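Carbonic anhydrase (Sordaria macrospora, PDB 4O1K) catalyses the reversible hydration of carbon dioxide to bicarbonate, as a zinc-dependent beta-carbonic anhydrase that assembles as a tetramer. Local coordinates at residues A[51-56]-A[65-70]; A[97-102]-A[180-185]; A[172-177]-A[211-216]; A[193-198]-A[204-209]. One frame throughout, in Å; residues are numbered along the deposited sequence.

Interactions 1 and 4 belong to the same mixed sheet, with centres 13 Å apart, and meet directly where Trp53 CZ3 lies 3.7 Å from Trp194 CZ3. Interaction 1 also holds Cys56, a zinc ligand; in interaction 4 the side chain of Val195 is about 10 Å from a zinc ion. Interactions 2 and 3 lie further out, their centres 18 Å and 17 Å from that of the chain, among the helices. Helix 154-174 of interaction 3 is followed in the chain by helix 177-186 of interaction 2, and the two contacts touch where Tyr183 CD1 lies 3.7 Å from Leu214 CD2. Interaction 4 is nested in the loop closed by interaction 3, and Val208 packs on Ile213 between them.

Interaction 1: A[51-56]-A[65-70]; sequences YLWIGC and QITGLQ. With ZN (zinc ion), chain B.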
loop_
_atom_site.group_PDB
_atom_site.type_symbol
_atom_site.label_atom_id
_atom_site.label_comp_id
_atom_site.label_asym_id
_atom_site.label_seq_id
_atom_site.Cartn_x
_atom_site.Cartn_y
_atom_site.Cartn_z
ATOM N N TYR A 51 -16.290 -8.660 17.876
ATOM C CA TYR A 51 -16.093 -9.030 16.460
ATOM C C TYR A 51 -15.283 -8.012 15.707
ATOM O O TYR A 51 -15.479 -6.806 15.901
ATOM C CB TYR A 51 -17.448 -9.059 15.738
ATOM C CG TYR A 51 -18.343 -10.235 16.071
ATOM C CD1 TYR A 51 -18.403 -11.337 15.225
ATOM C CD2 TYR A 51 -19.152 -10.228 17.202
ATOM C CE1 TYR A 51 -19.218 -12.407 15.512
ATOM C CE2 TYR A 51 -19.974 -11.288 17.485
ATOM C CZ TYR A 51 -19.999 -12.371 16.636
ATOM O OH TYR A 51 -20.817 -13.433 16.923
ATOM N N LEU A 52 -14.418 -8.508 14.814
ATOM C CA LEU A 52 -13.916 -7.757 13.668
ATOM C C LEU A 52 -14.695 -8.242 12.436
ATOM O O LEU A 52 -14.743 -9.431 12.154
ATOM C CB LEU A 52 -12.420 -8.018 13.445
ATOM C CG LEU A 52 -11.856 -7.518 12.112
ATOM C CD1 LEU A 52 -12.027 -5.999 11.949
ATOM C CD2 LEU A 52 -10.383 -7.896 11.938
ATOM N N TRP A 53 -15.338 -7.325 11.733
ATOM C CA TRP A 53 -16.150 -7.671 10.572
ATOM C C TRP A 53 -15.473 -7.072 9.364
ATOM O O TRP A 53 -15.272 -5.855 9.304
ATOM C CB TRP A 53 -17.524 -7.031 10.724
ATOM C CG TRP A 53 -18.486 -7.353 9.638
ATOM C CD1 TRP A 53 -18.595 -6.760 8.407
ATOM C CD2 TRP A 53 -19.525 -8.333 9.712
ATOM N NE1 TRP A 53 -19.647 -7.351 7.699
ATOM C CE2 TRP A 53 -20.217 -8.319 8.483
ATOM C CE3 TRP A 53 -19.929 -9.234 10.705
ATOM C CZ2 TRP A 53 -21.304 -9.172 8.229
ATOM C CZ3 TRP A 53 -20.993 -10.078 10.443
ATOM C CH2 TRP A 53 -21.669 -10.037 9.227
ATOM N N ILE A 54 -15.140 -7.907 8.393
ATOM C CA ILE A 54 -14.558 -7.431 7.132
ATOM C C ILE A 54 -15.588 -7.676 6.043
ATOM O O ILE A 54 -15.863 -8.825 5.676
ATOM C CB ILE A 54 -13.254 -8.189 6.790
ATOM C CG1 ILE A 54 -12.260 -8.016 7.946
ATOM C CG2 ILE A 54 -12.640 -7.637 5.484
ATOM C CD1 ILE A 54 -10.960 -8.841 7.793
ATOM N N GLY A 55 -16.193 -6.603 5.550
ATOM C CA GLY A 55 -17.281 -6.757 4.589
ATOM C C GLY A 55 -17.071 -5.920 3.348
ATOM O O GLY A 55 -16.035 -5.269 3.194
ATOM N N CYS A 56 -18.046 -5.923 2.445
ATOM C CA CYS A 56 -17.856 -5.207 1.169
ATOM C C CYS A 56 -18.499 -3.820 1.148
ATOM O O CYS A 56 -19.588 -3.607 1.719
ATOM C CB CYS A 56 -18.358 -6.052 0.011
ATOM S SG CYS A 56 -18.142 -5.213 -1.598
ATOM N N GLN A 65 -27.213 -4.654 11.369
ATOM C CA GLN A 65 -28.579 -5.012 11.000
ATOM C C GLN A 65 -28.720 -6.505 10.698
ATOM O O GLN A 65 -29.543 -7.192 11.305
ATOM C CB GLN A 65 -29.017 -4.199 9.782
ATOM C CG GLN A 65 -29.473 -2.810 10.115
ATOM C CD GLN A 65 -30.564 -2.844 11.143
ATOM O OE1 GLN A 65 -31.701 -3.226 10.845
ATOM N NE2 GLN A 65 -30.224 -2.473 12.377
ATOM N N ILE A 66 -27.922 -6.984 9.743
ATOM C CA ILE A 66 -27.922 -8.382 9.304
ATOM C C ILE A 66 -27.806 -9.371 10.456
ATOM O O ILE A 66 -28.386 -10.466 10.410
ATOM C CB ILE A 66 -26.715 -8.694 8.373
ATOM C CG1 ILE A 66 -26.572 -7.691 7.231
ATOM C CG2 ILE A 66 -26.806 -10.107 7.816
ATOM C CD1 ILE A 66 -25.304 -7.924 6.374
ATOM N N THR A 67 -27.038 -9.000 11.478
ATOM C CA THR A 67 -26.648 -9.968 12.503
ATOM C C THR A 67 -27.365 -9.800 13.826
ATOM O O THR A 67 -27.342 -10.716 14.652
ATOM C CB THR A 67 -25.159 -9.867 12.800
ATOM O OG1 THR A 67 -24.855 -8.519 13.201
ATOM C CG2 THR A 67 -24.376 -10.226 11.568
ATOM N N GLY A 68 -27.966 -8.630 14.031
ATOM C CA GLY A 68 -28.637 -8.308 15.281
ATOM C C GLY A 68 -27.661 -7.916 16.378
ATOM O O GLY A 68 -28.031 -7.854 17.557
ATOM N N LEU A 69 -26.414 -7.654 15.986
ATOM C CA LEU A 69 -25.379 -7.259 16.933
ATOM C C LEU A 69 -25.622 -5.860 17.488
ATOM O O LEU A 69 -26.172 -4.989 16.809
ATOM C CB LEU A 69 -24.002 -7.311 16.283
ATOM C CG LEU A 69 -23.335 -8.655 16.009
ATOM C CD1 LEU A 69 -22.019 -8.426 15.295
ATOM C CD2 LEU A 69 -23.111 -9.418 17.303
ATOM N N GLN A 70 -25.207 -5.649 18.730
ATOM C CA GLN A 70 -25.409 -4.354 19.371
ATOM C C GLN A 70 -24.348 -3.345 18.951
ATOM O O GLN A 70 -23.253 -3.735 18.558
ATOM C CB GLN A 70 -25.466 -4.532 20.883
ATOM C CG GLN A 70 -26.806 -5.108 21.309
ATOM C CD GLN A 70 -27.946 -4.575 20.439
ATOM O OE1 GLN A 70 -28.297 -3.393 20.511
ATOM N NE2 GLN A 70 -28.510 -5.441 19.598
HETATM ZN ZN ZN B . -19.616 -6.309 -2.988
#
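Two aliphatic-aromatic contacts join Tyr51 and Trp53 to Thr67 at the C-terminal end of helix 63-67 and to Leu69 just beyond it. The Leu69 and Tyr51 side chains cross at about a right angle, which lays Leu69 CD1 over one face of the ring in a CH-pi contact, 4.2 Å from the Tyr51 ring centroid and displaced toward the rim, while Leu69 CD2 lies 3.7 Å from Tyr51 CE2. Two residues further along the strand, the Trp53 side chain extends to meet Thr67 from the opposite direction. With CG anti to the backbone N (chi1 -177°), the indole brings its benzo end forward, and Thr67 CG2 lies 3.6 Å from Trp53 CZ3. Threonine suits this place because it turns a methyl to the indole and keeps its hydroxyl for the backbone.

These residues belong to a beta-alpha-beta unit, in which helix 63-67 connects the neighbouring parallel strands 51-56 and 74-79. Val21 of the second subunit packs on both Tyr51 and Thr67.

The polar contacts serve the helix end. Thr67 OG1 hydrogen-bonds to Ala63 O and accepts a weak hydrogen bond from Leu69 N at 3.3 Å. Gly68 departs from the helix with phi 79°, a conformation glycine adopts readily.

At the strand's other end Cys56 SG holds the zinc ion at 2.3 Å. Asp58, His112 and Cys115 complete the site, an aspartate-bound arrangement as in closed beta-carbonic anhydrases.

Interaction 2: A[97-102]-A[180-185]; sequences YAVKHL and QQSYAE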
loop_
_atom_site.group_PDB
_atom_site.type_symbol
_atom_site.label_atom_id
_atom_site.label_comp_id
_atom_site.label_asym_id
_atom_site.label_seq_id
_atom_site.Cartn_x
_atom_site.Cartn_y
_atom_site.Cartn_z
ATOM N N TYR A 97 -4.749 -4.592 14.969
ATOM C CA TYR A 97 -5.332 -3.790 16.046
ATOM C C TYR A 97 -6.504 -4.472 16.735
ATOM O O TYR A 97 -6.650 -4.400 17.965
ATOM C CB TYR A 97 -5.789 -2.444 15.484
ATOM C CG TYR A 97 -6.346 -1.463 16.502
ATOM C CD1 TYR A 97 -5.538 -0.893 17.485
ATOM C CD2 TYR A 97 -7.669 -1.071 16.443
ATOM C CE1 TYR A 97 -6.065 0.030 18.397
ATOM C CE2 TYR A 97 -8.198 -0.164 17.332
ATOM C CZ TYR A 97 -7.404 0.385 18.300
ATOM O OH TYR A 97 -7.989 1.280 19.166
ATOM N N ALA A 98 -7.337 -5.136 15.945
ATOM C CA ALA A 98 -8.503 -5.848 16.472
ATOM C C ALA A 98 -8.086 -7.054 17.294
ATOM O O ALA A 98 -8.667 -7.334 18.352
ATOM C CB ALA A 98 -9.432 -6.274 15.333
ATOM N N VAL A 99 -7.083 -7.782 16.816
ATOM C CA VAL A 99 -6.678 -9.009 17.505
ATOM C C VAL A 99 -5.856 -8.694 18.739
ATOM O O VAL A 99 -6.099 -9.220 19.830
ATOM C CB VAL A 99 -5.840 -9.875 16.600
ATOM C CG1 VAL A 99 -5.214 -10.991 17.391
ATOM C CG2 VAL A 99 -6.707 -10.422 15.452
ATOM N N LYS A 100 -4.866 -7.834 18.567
ATOM C CA LYS A 100 -3.895 -7.619 19.633
ATOM C C LYS A 100 -4.333 -6.617 20.696
ATOM O O LYS A 100 -4.070 -6.811 21.884
ATOM C CB LYS A 100 -2.535 -7.237 19.044
ATOM C CG LYS A 100 -1.603 -8.441 18.928
ATOM C CD LYS A 100 -0.462 -8.212 17.946
ATOM C CE LYS A 100 0.639 -9.247 18.155
ATOM N NZ LYS A 100 2.000 -8.661 17.937
ATOM N N HIS A 101 -5.012 -5.557 20.281
ATOM C CA HIS A 101 -5.347 -4.483 21.201
ATOM C C HIS A 101 -6.823 -4.465 21.609
ATOM O O HIS A 101 -7.148 -4.106 22.744
ATOM C CB HIS A 101 -4.891 -3.146 20.615
ATOM C CG HIS A 101 -3.422 -3.104 20.314
ATOM N ND1 HIS A 101 -2.459 -3.090 21.302
ATOM C CD2 HIS A 101 -2.750 -3.093 19.135
ATOM C CE1 HIS A 101 -1.260 -3.069 20.744
ATOM N NE2 HIS A 101 -1.409 -3.069 19.431
ATOM N N LEU A 102 -7.722 -4.872 20.713
ATOM C CA LEU A 102 -9.135 -4.985 21.095
ATOM C C LEU A 102 -9.502 -6.376 21.628
ATOM O O LEU A 102 -10.532 -6.529 22.293
ATOM C CB LEU A 102 -10.066 -4.580 19.938
ATOM C CG LEU A 102 -10.041 -3.092 19.556
ATOM C CD1 LEU A 102 -10.887 -2.805 18.313
ATOM C CD2 LEU A 102 -10.516 -2.245 20.710
ATOM N N GLN A 180 -2.332 -15.979 14.438
ATOM C CA GLN A 180 -1.734 -17.248 14.858
ATOM C C GLN A 180 -1.249 -17.223 16.303
ATOM O O GLN A 180 -1.494 -18.165 17.065
ATOM C CB GLN A 180 -0.588 -17.669 13.924
ATOM C CG GLN A 180 -0.073 -19.064 14.268
ATOM C CD GLN A 180 1.077 -19.509 13.394
ATOM O OE1 GLN A 180 1.943 -20.269 13.833
ATOM N NE2 GLN A 180 1.086 -19.051 12.146
ATOM N N GLN A 181 -0.563 -16.149 16.676
ATOM C CA GLN A 181 -0.077 -15.998 18.046
ATOM C C GLN A 181 -1.236 -16.022 19.039
ATOM O O GLN A 181 -1.226 -16.817 19.993
ATOM C CB GLN A 181 0.730 -14.706 18.189
ATOM C CG GLN A 181 2.101 -14.747 17.492
ATOM C CD GLN A 181 2.665 -13.363 17.229
ATOM O OE1 GLN A 181 1.921 -12.381 17.141
ATOM N NE2 GLN A 181 3.982 -13.275 17.094
ATOM N N SER A 182 -2.236 -15.171 18.805
ATOM C CA SER A 182 -3.399 -15.132 19.691
ATOM C C SER A 182 -4.081 -16.492 19.775
ATOM O O SER A 182 -4.439 -16.951 20.869
ATOM C CB SER A 182 -4.398 -14.049 19.250
ATOM O OG SER A 182 -5.386 -13.845 20.257
ATOM N N TYR A 183 -4.254 -17.157 18.636
ATOM C CA TYR A 183 -4.942 -18.441 18.642
ATOM C C TYR A 183 -4.174 -19.506 19.420
ATOM O O TYR A 183 -4.767 -20.268 20.204
ATOM C CB TYR A 183 -5.257 -18.932 17.231
ATOM C CG TYR A 183 -6.177 -20.126 17.269
ATOM C CD1 TYR A 183 -5.699 -21.415 17.041
ATOM C CD2 TYR A 183 -7.518 -19.972 17.590
ATOM C CE1 TYR A 183 -6.543 -22.510 17.099
ATOM C CE2 TYR A 183 -8.366 -21.059 17.657
ATOM C CZ TYR A 183 -7.880 -22.318 17.409
ATOM O OH TYR A 183 -8.739 -23.393 17.477
ATOM N N ALA A 184 -2.862 -19.545 19.215
ATOM C CA ALA A 184 -1.995 -20.450 19.964
ATOM C C ALA A 184 -2.163 -20.240 21.469
ATOM O O ALA A 184 -2.390 -21.192 22.220
ATOM C CB ALA A 184 -0.544 -20.238 19.557
ATOM N N GLU A 185 -2.057 -18.982 21.889
ATOM C CA GLU A 185 -2.046 -18.595 23.298
ATOM C C GLU A 185 -3.419 -18.687 23.969
ATOM O O GLU A 185 -3.524 -19.068 25.149
ATOM C CB GLU A 185 -1.558 -17.150 23.402
ATOM C CG GLU A 185 -0.981 -16.730 24.746
ATOM C CD GLU A 185 -0.143 -15.462 24.626
ATOM O OE1 GLU A 185 0.477 -15.058 25.635
ATOM O OE2 GLU A 185 -0.100 -14.879 23.517
#
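The flat carboxamide of Gln181 meets the end of Lys100 through its oxygen: Gln181 OE1 lies 3.5 Å from Lys100 CE and 3.8 Å from Lys100 NZ. At the other end of the lysine chain, Lys100 CB lies over one face of the His101 ring, 4.1 Å above its plane and offset toward the rim. The amide nitrogen of Gln181 has another role, as its NE2 hydrogen-bonds to Asp126 of the third subunit.

Deeper between helices 89-100 and 177-186, Val99 faces Ser182 at the closest backbone approach, with their CA atoms 7.3 Å apart. Val99 CG1, anti to the backbone N (chi1 169°), reaches across to Ser182 CB at 3.7 Å. Both residues are short enough to let the helices come near, and both also pack on Pro189. The serine hydroxyl finds its main polar partner in Phe188 O, beyond the end of its own helix.

The contact therefore pairs a small buried patch with a more polar margin. Between these two segments the valine-serine contact is van der Waals packing, while the lysine end near Gln181 OE1 may add a weak electrostatic attraction. The stronger bonds of Ser182 and Gln181 are directed elsewhere, so Gln181 ties helix 177-186 to the third subunit.

Interaction 3: A[172-177]-A[211-216]; sequences NVVKTA and ETILKD
This is a buried, wholly apolar helix-to-helix contact, in which Val174, near the end of helix 154-174, packs on Ile213 and Leu214 of the C-terminal helix 210-218. The backbones come close, with the CA atoms of Val174 and Leu214 6.3 Å apart. Val174 CG1 stands anti to the backbone N (chi1 178°), which carries this methyl to Leu214 at both root and tip, 3.7 Å from Leu214 CA and 3.8 Å from Leu214 CD1, the two side chains crossing nearly at a right angle. On the Ile213 side, CG2 provides the touching branch and lies 4.0 Å from Val174 CB. A compact beta-branched valine suits such a close approach, since it offers two methyls near the main chain.

Just past the contact the chain turns into the next helix. Val173 O accepts two bonds from one residue: Thr176 OG1 at 2.8 Å and Thr176 N at 3.1 Å. The hydroxyl also caps helix 177-186, weakly, through Leu179 N. Lys175 NZ bonds to Asn172 OD1 at 3.0 Å and makes a salt bridge to Asp139 of the third subunit.

Leu214 packs on Gln180 and Tyr183 of helix 177-186 within the helical layer, and Val174 also rests on Ile191 of strand 190-197, the helix-on-sheet packing of an alpha/beta fold.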
loop_
_atom_site.group_PDB
_atom_site.type_symbol
_atom_site.label_atom_id
_atom_site.label_comp_id
_atom_site.label_asym_id
_atom_site.label_seq_id
_atom_site.Cartn_x
_atom_site.Cartn_y
_atom_site.Cartn_z
ATOM N N ASN A 172 -6.241 -15.726 4.027
ATOM C CA ASN A 172 -5.312 -14.594 4.227
ATOM C C ASN A 172 -5.339 -14.000 5.623
ATOM O O ASN A 172 -4.311 -13.493 6.096
ATOM C CB ASN A 172 -5.564 -13.480 3.208
ATOM C CG ASN A 172 -5.348 -13.945 1.772
ATOM O OD1 ASN A 172 -4.735 -14.979 1.529
ATOM N ND2 ASN A 172 -5.879 -13.187 0.824
ATOM N N VAL A 173 -6.504 -14.032 6.289
ATOM C CA VAL A 173 -6.535 -13.597 7.698
ATOM C C VAL A 173 -5.721 -14.575 8.547
ATOM O O VAL A 173 -4.933 -14.152 9.419
ATOM C CB VAL A 173 -7.971 -13.529 8.271
ATOM C CG1 VAL A 173 -7.917 -13.229 9.775
ATOM C CG2 VAL A 173 -8.753 -12.441 7.592
ATOM N N VAL A 174 -5.855 -15.867 8.258
ATOM C CA VAL A 174 -5.112 -16.870 9.062
ATOM C C VAL A 174 -3.583 -16.788 8.970
ATOM O O VAL A 174 -2.844 -17.186 9.908
ATOM C CB VAL A 174 -5.609 -18.285 8.756
ATOM C CG1 VAL A 174 -4.835 -19.358 9.529
ATOM C CG2 VAL A 174 -7.048 -18.388 9.120
ATOM N N LYS A 175 -3.096 -16.278 7.847
ATOM C CA LYS A 175 -1.650 -16.120 7.653
ATOM C C LYS A 175 -1.042 -15.088 8.574
ATOM O O LYS A 175 0.180 -15.108 8.815
ATOM C CB LYS A 175 -1.355 -15.706 6.216
ATOM C CG LYS A 175 -1.804 -16.713 5.151
ATOM C CD LYS A 175 -1.585 -16.109 3.728
ATOM C CE LYS A 175 -2.195 -17.026 2.657
ATOM N NZ LYS A 175 -2.066 -16.377 1.303
ATOM N N THR A 176 -1.869 -14.169 9.090
ATOM C CA THR A 176 -1.321 -13.088 9.915
ATOM C C THR A 176 -0.708 -13.592 11.198
ATOM O O THR A 176 -1.229 -14.514 11.817
ATOM C CB THR A 176 -2.323 -11.952 10.200
ATOM O OG1 THR A 176 -3.391 -12.415 11.050
ATOM C CG2 THR A 176 -2.890 -11.447 8.897
ATOM N N ALA A 177 0.419 -12.990 11.582
ATOM C CA ALA A 177 1.124 -13.364 12.805
ATOM C C ALA A 177 0.250 -13.136 14.031
ATOM O O ALA A 177 0.254 -13.949 14.963
ATOM C CB ALA A 177 2.457 -12.582 12.925
ATOM N N GLU A 211 -9.432 -24.717 11.507
ATOM C CA GLU A 211 -8.293 -25.474 12.017
ATOM C C GLU A 211 -7.388 -26.041 10.912
ATOM O O GLU A 211 -6.163 -25.967 11.010
ATOM C CB GLU A 211 -8.794 -26.593 12.930
ATOM C CG GLU A 211 -9.680 -26.102 14.074
ATOM C CD GLU A 211 -8.884 -25.733 15.316
ATOM O OE1 GLU A 211 -7.641 -25.878 15.294
ATOM O OE2 GLU A 211 -9.501 -25.302 16.315
ATOM N N THR A 212 -7.988 -26.584 9.855
ATOM C CA THR A 212 -7.214 -27.172 8.758
ATOM C C THR A 212 -6.502 -26.121 7.902
ATOM O O THR A 212 -5.398 -26.355 7.396
ATOM C CB THR A 212 -8.087 -28.093 7.861
ATOM O OG1 THR A 212 -9.037 -27.314 7.124
ATOM C CG2 THR A 212 -8.831 -29.091 8.702
ATOM N N ILE A 213 -7.120 -24.954 7.742
ATOM C CA ILE A 213 -6.467 -23.875 7.008
ATOM C C ILE A 213 -5.190 -23.513 7.732
ATOM O O ILE A 213 -4.122 -23.389 7.120
ATOM C CB ILE A 213 -7.352 -22.621 6.911
ATOM C CG1 ILE A 213 -8.480 -22.847 5.913
ATOM C CG2 ILE A 213 -6.532 -21.438 6.483
ATOM C CD1 ILE A 213 -9.482 -21.706 5.885
ATOM N N LEU A 214 -5.315 -23.382 9.046
ATOM C CA LEU A 214 -4.194 -23.021 9.898
ATOM C C LEU A 214 -3.077 -24.067 9.795
ATOM O O LEU A 214 -1.892 -23.713 9.709
ATOM C CB LEU A 214 -4.674 -22.847 11.346
ATOM C CG LEU A 214 -3.660 -22.536 12.450
ATOM C CD1 LEU A 214 -2.884 -21.252 12.165
ATOM C CD2 LEU A 214 -4.352 -22.455 13.806
ATOM N N LYS A 215 -3.447 -25.348 9.782
ATOM C CA LYS A 215 -2.448 -26.412 9.687
ATOM C C LYS A 215 -1.688 -26.371 8.357
ATOM O O LYS A 215 -0.468 -26.568 8.331
ATOM C CB LYS A 215 -3.083 -27.784 9.898
ATOM C CG LYS A 215 -2.055 -28.880 10.095
ATOM C CD LYS A 215 -2.670 -30.263 9.932
ATOM C CE LYS A 215 -1.643 -31.357 10.209
ATOM N NZ LYS A 215 -2.264 -32.718 10.276
ATOM N N ASP A 216 -2.407 -26.107 7.264
ATOM C CA ASP A 216 -1.799 -26.010 5.929
ATOM C C ASP A 216 -0.809 -24.863 5.825
ATOM O O ASP A 216 0.286 -25.013 5.272
ATOM C CB ASP A 216 -2.871 -25.815 4.863
ATOM C CG ASP A 216 -3.751 -27.024 4.703
ATOM O OD1 ASP A 216 -3.747 -27.886 5.612
ATOM O OD2 ASP A 216 -4.448 -27.110 3.669
#

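Interaction 4: A[193-198]-A[204-209]; sequences GWVFNF and KDLNVD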
loop_
_atom_site.group_PDB
_atom_site.type_symbol
_atom_site.label_atom_id
_atom_site.label_comp_id
_atom_site.label_asym_id
_atom_site.label_seq_id
_atom_site.Cartn_x
_atom_site.Cartn_y
_atom_site.Cartn_z
ATOM N N GLY A 193 -16.379 -17.445 7.636
ATOM C CA GLY A 193 -16.591 -16.970 6.277
ATOM C C GLY A 193 -18.079 -17.081 6.013
ATOM O O GLY A 193 -18.612 -18.168 5.990
ATOM N N TRP A 194 -18.739 -15.955 5.810
ATOM C CA TRP A 194 -20.189 -15.949 5.620
ATOM C C TRP A 194 -20.514 -15.227 4.332
ATOM O O TRP A 194 -19.656 -14.520 3.766
ATOM C CB TRP A 194 -20.861 -15.235 6.791
ATOM C CG TRP A 194 -20.690 -15.884 8.162
ATOM C CD1 TRP A 194 -20.283 -17.169 8.439
ATOM C CD2 TRP A 194 -20.929 -15.257 9.437
ATOM N NE1 TRP A 194 -20.273 -17.373 9.818
ATOM C CE2 TRP A 194 -20.652 -16.212 10.444
ATOM C CE3 TRP A 194 -21.347 -13.974 9.825
ATOM C CZ2 TRP A 194 -20.796 -15.924 11.817
ATOM C CZ3 TRP A 194 -21.485 -13.692 11.191
ATOM C CH2 TRP A 194 -21.200 -14.658 12.164
ATOM N N VAL A 195 -21.732 -15.421 3.827
ATOM C CA VAL A 195 -22.135 -14.734 2.613
ATOM C C VAL A 195 -23.570 -14.293 2.807
ATOM O O VAL A 195 -24.404 -15.104 3.219
ATOM C CB VAL A 195 -22.055 -15.634 1.367
ATOM C CG1 VAL A 195 -22.460 -14.833 0.128
ATOM C CG2 VAL A 195 -20.660 -16.155 1.169
ATOM N N PHE A 196 -23.843 -13.012 2.551
ATOM C CA PHE A 196 -25.182 -12.443 2.665
ATOM C C PHE A 196 -25.876 -12.496 1.321
ATOM O O PHE A 196 -25.227 -12.352 0.265
ATOM C CB PHE A 196 -25.104 -10.994 3.175
ATOM C CG PHE A 196 -26.425 -10.311 3.262
ATOM C CD1 PHE A 196 -27.341 -10.658 4.251
ATOM C CD2 PHE A 196 -26.754 -9.300 2.368
ATOM C CE1 PHE A 196 -28.574 -10.014 4.336
ATOM C CE2 PHE A 196 -27.992 -8.656 2.443
ATOM C CZ PHE A 196 -28.899 -9.019 3.424
ATOM N N ASN A 197 -27.196 -12.695 1.358
ATOM C CA ASN A 197 -27.979 -12.887 0.155
ATOM C C ASN A 197 -29.080 -11.829 0.188
ATOM O O ASN A 197 -30.031 -11.926 1.000
ATOM C CB ASN A 197 -28.615 -14.294 0.162
ATOM C CG ASN A 197 -29.245 -14.669 -1.174
ATOM O OD1 ASN A 197 -29.408 -13.834 -2.066
ATOM N ND2 ASN A 197 -29.606 -15.933 -1.312
ATOM N N PHE A 198 -28.960 -10.825 -0.677
ATOM C CA PHE A 198 -29.876 -9.690 -0.706
ATOM C C PHE A 198 -31.287 -10.104 -1.132
ATOM O O PHE A 198 -32.235 -9.329 -0.976
ATOM C CB PHE A 198 -29.348 -8.642 -1.689
ATOM C CG PHE A 198 -29.341 -9.119 -3.116
ATOM C CD1 PHE A 198 -28.230 -9.757 -3.644
ATOM C CD2 PHE A 198 -30.457 -8.950 -3.926
ATOM C CE1 PHE A 198 -28.224 -10.207 -4.957
ATOM C CE2 PHE A 198 -30.464 -9.399 -5.242
ATOM C CZ PHE A 198 -29.344 -10.028 -5.758
ATOM N N LYS A 204 -25.472 -16.847 5.280
ATOM C CA LYS A 204 -25.156 -18.258 5.125
ATOM C C LYS A 204 -23.738 -18.470 5.609
ATOM O O LYS A 204 -22.871 -17.645 5.351
ATOM C CB LYS A 204 -25.285 -18.644 3.653
ATOM C CG LYS A 204 -24.732 -20.014 3.276
ATOM C CD LYS A 204 -24.963 -20.282 1.776
ATOM C CE LYS A 204 -23.832 -21.094 1.143
ATOM N NZ LYS A 204 -23.525 -22.390 1.840
ATOM N N ASP A 205 -23.519 -19.567 6.319
ATOM C CA ASP A 205 -22.191 -19.914 6.795
ATOM C C ASP A 205 -21.535 -20.827 5.745
ATOM O O ASP A 205 -22.097 -21.842 5.361
ATOM C CB ASP A 205 -22.322 -20.643 8.136
ATOM C CG ASP A 205 -20.985 -20.858 8.824
ATOM O OD1 ASP A 205 -19.944 -20.523 8.221
ATOM O OD2 ASP A 205 -20.976 -21.387 9.961
ATOM N N LEU A 206 -20.347 -20.456 5.285
ATOM C CA LEU A 206 -19.602 -21.284 4.340
ATOM C C LEU A 206 -18.868 -22.376 5.079
ATOM O O LEU A 206 -18.224 -23.238 4.456
ATOM C CB LEU A 206 -18.602 -20.429 3.575
ATOM C CG LEU A 206 -19.316 -19.385 2.736
ATOM C CD1 LEU A 206 -18.275 -18.578 1.971
ATOM C CD2 LEU A 206 -20.325 -20.037 1.806
ATOM N N ASN A 207 -18.996 -22.361 6.408
ATOM C CA ASN A 207 -18.414 -23.407 7.247
ATOM C C ASN A 207 -16.941 -23.581 6.928
ATOM O O ASN A 207 -16.478 -24.687 6.637
ATOM C CB ASN A 207 -19.183 -24.716 7.092
ATOM C CG ASN A 207 -20.652 -24.563 7.460
ATOM O OD1 ASN A 207 -20.990 -23.879 8.420
ATOM N ND2 ASN A 207 -21.527 -25.182 6.683
ATOM N N VAL A 208 -16.232 -22.460 6.962
ATOM C CA VAL A 208 -14.796 -22.416 6.705
ATOM C C VAL A 208 -14.064 -23.279 7.733
ATOM O O VAL A 208 -14.179 -23.047 8.940
ATOM C CB VAL A 208 -14.291 -20.971 6.785
ATOM C CG1 VAL A 208 -12.788 -20.928 6.771
ATOM C CG2 VAL A 208 -14.857 -20.145 5.627
ATOM N N ASP A 209 -13.332 -24.284 7.264
ATOM C CA ASP A 209 -12.668 -25.208 8.178
ATOM C C ASP A 209 -11.411 -24.551 8.734
ATOM O O ASP A 209 -10.321 -24.703 8.182
ATOM C CB ASP A 209 -12.338 -26.521 7.462
ATOM C CG ASP A 209 -11.876 -27.612 8.417
ATOM O OD1 ASP A 209 -11.963 -28.805 8.040
ATOM O OD2 ASP A 209 -11.433 -27.278 9.543
HETATM O O HOH W 1 -17.087 -20.255 8.559
HETATM O O HOH W 2 -19.325 -19.610 11.686
#
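A beta hairpin at the edge of the chain's sheet brings strand 190-197 against strand 202-205, with Val195 and Lys204 as the antiparallel hydrogen-bonded pair. Val195 N donates to Lys204 O and Lys204 N to Val195 O, both at 2.9 Å; Leu206 N extends the pairing to Gly193 O at 3.0 Å.

Trp194 and Asp205 form the adjoining non-hydrogen-bonded pair. Asp205 holds CG anti to its backbone N (chi1 -171°), which brings the carboxylate to the indole edge, its plane 77° from the ring, with Asp205 OD1 3.4 Å from Trp194 CD1. One water takes the indole N-H of Trp194 and donates to Asp205 OD2. A second accepts from Gly193 N and Val208 N and donates to Asp205 OD1. That oxygen also receives Asn207 N at 2.8 Å from above the carboxylate plane, making an Asx turn.

On the Val195 side of the sheet, Val195 CG2 presses on Leu206 CD1 at a tight 3.5 Å, and both side chains pack on Val166 of helix 154-174. Gly193, lacking a side chain, admits Val208 CG2 to 3.7 Å from its CA.

An aspartate suits the turn because its two oxygens can serve several donors at once. With two waters and a backbone N-H gathered on it, the carboxylate is probably stabilised as the anion, and its rotation is restrained.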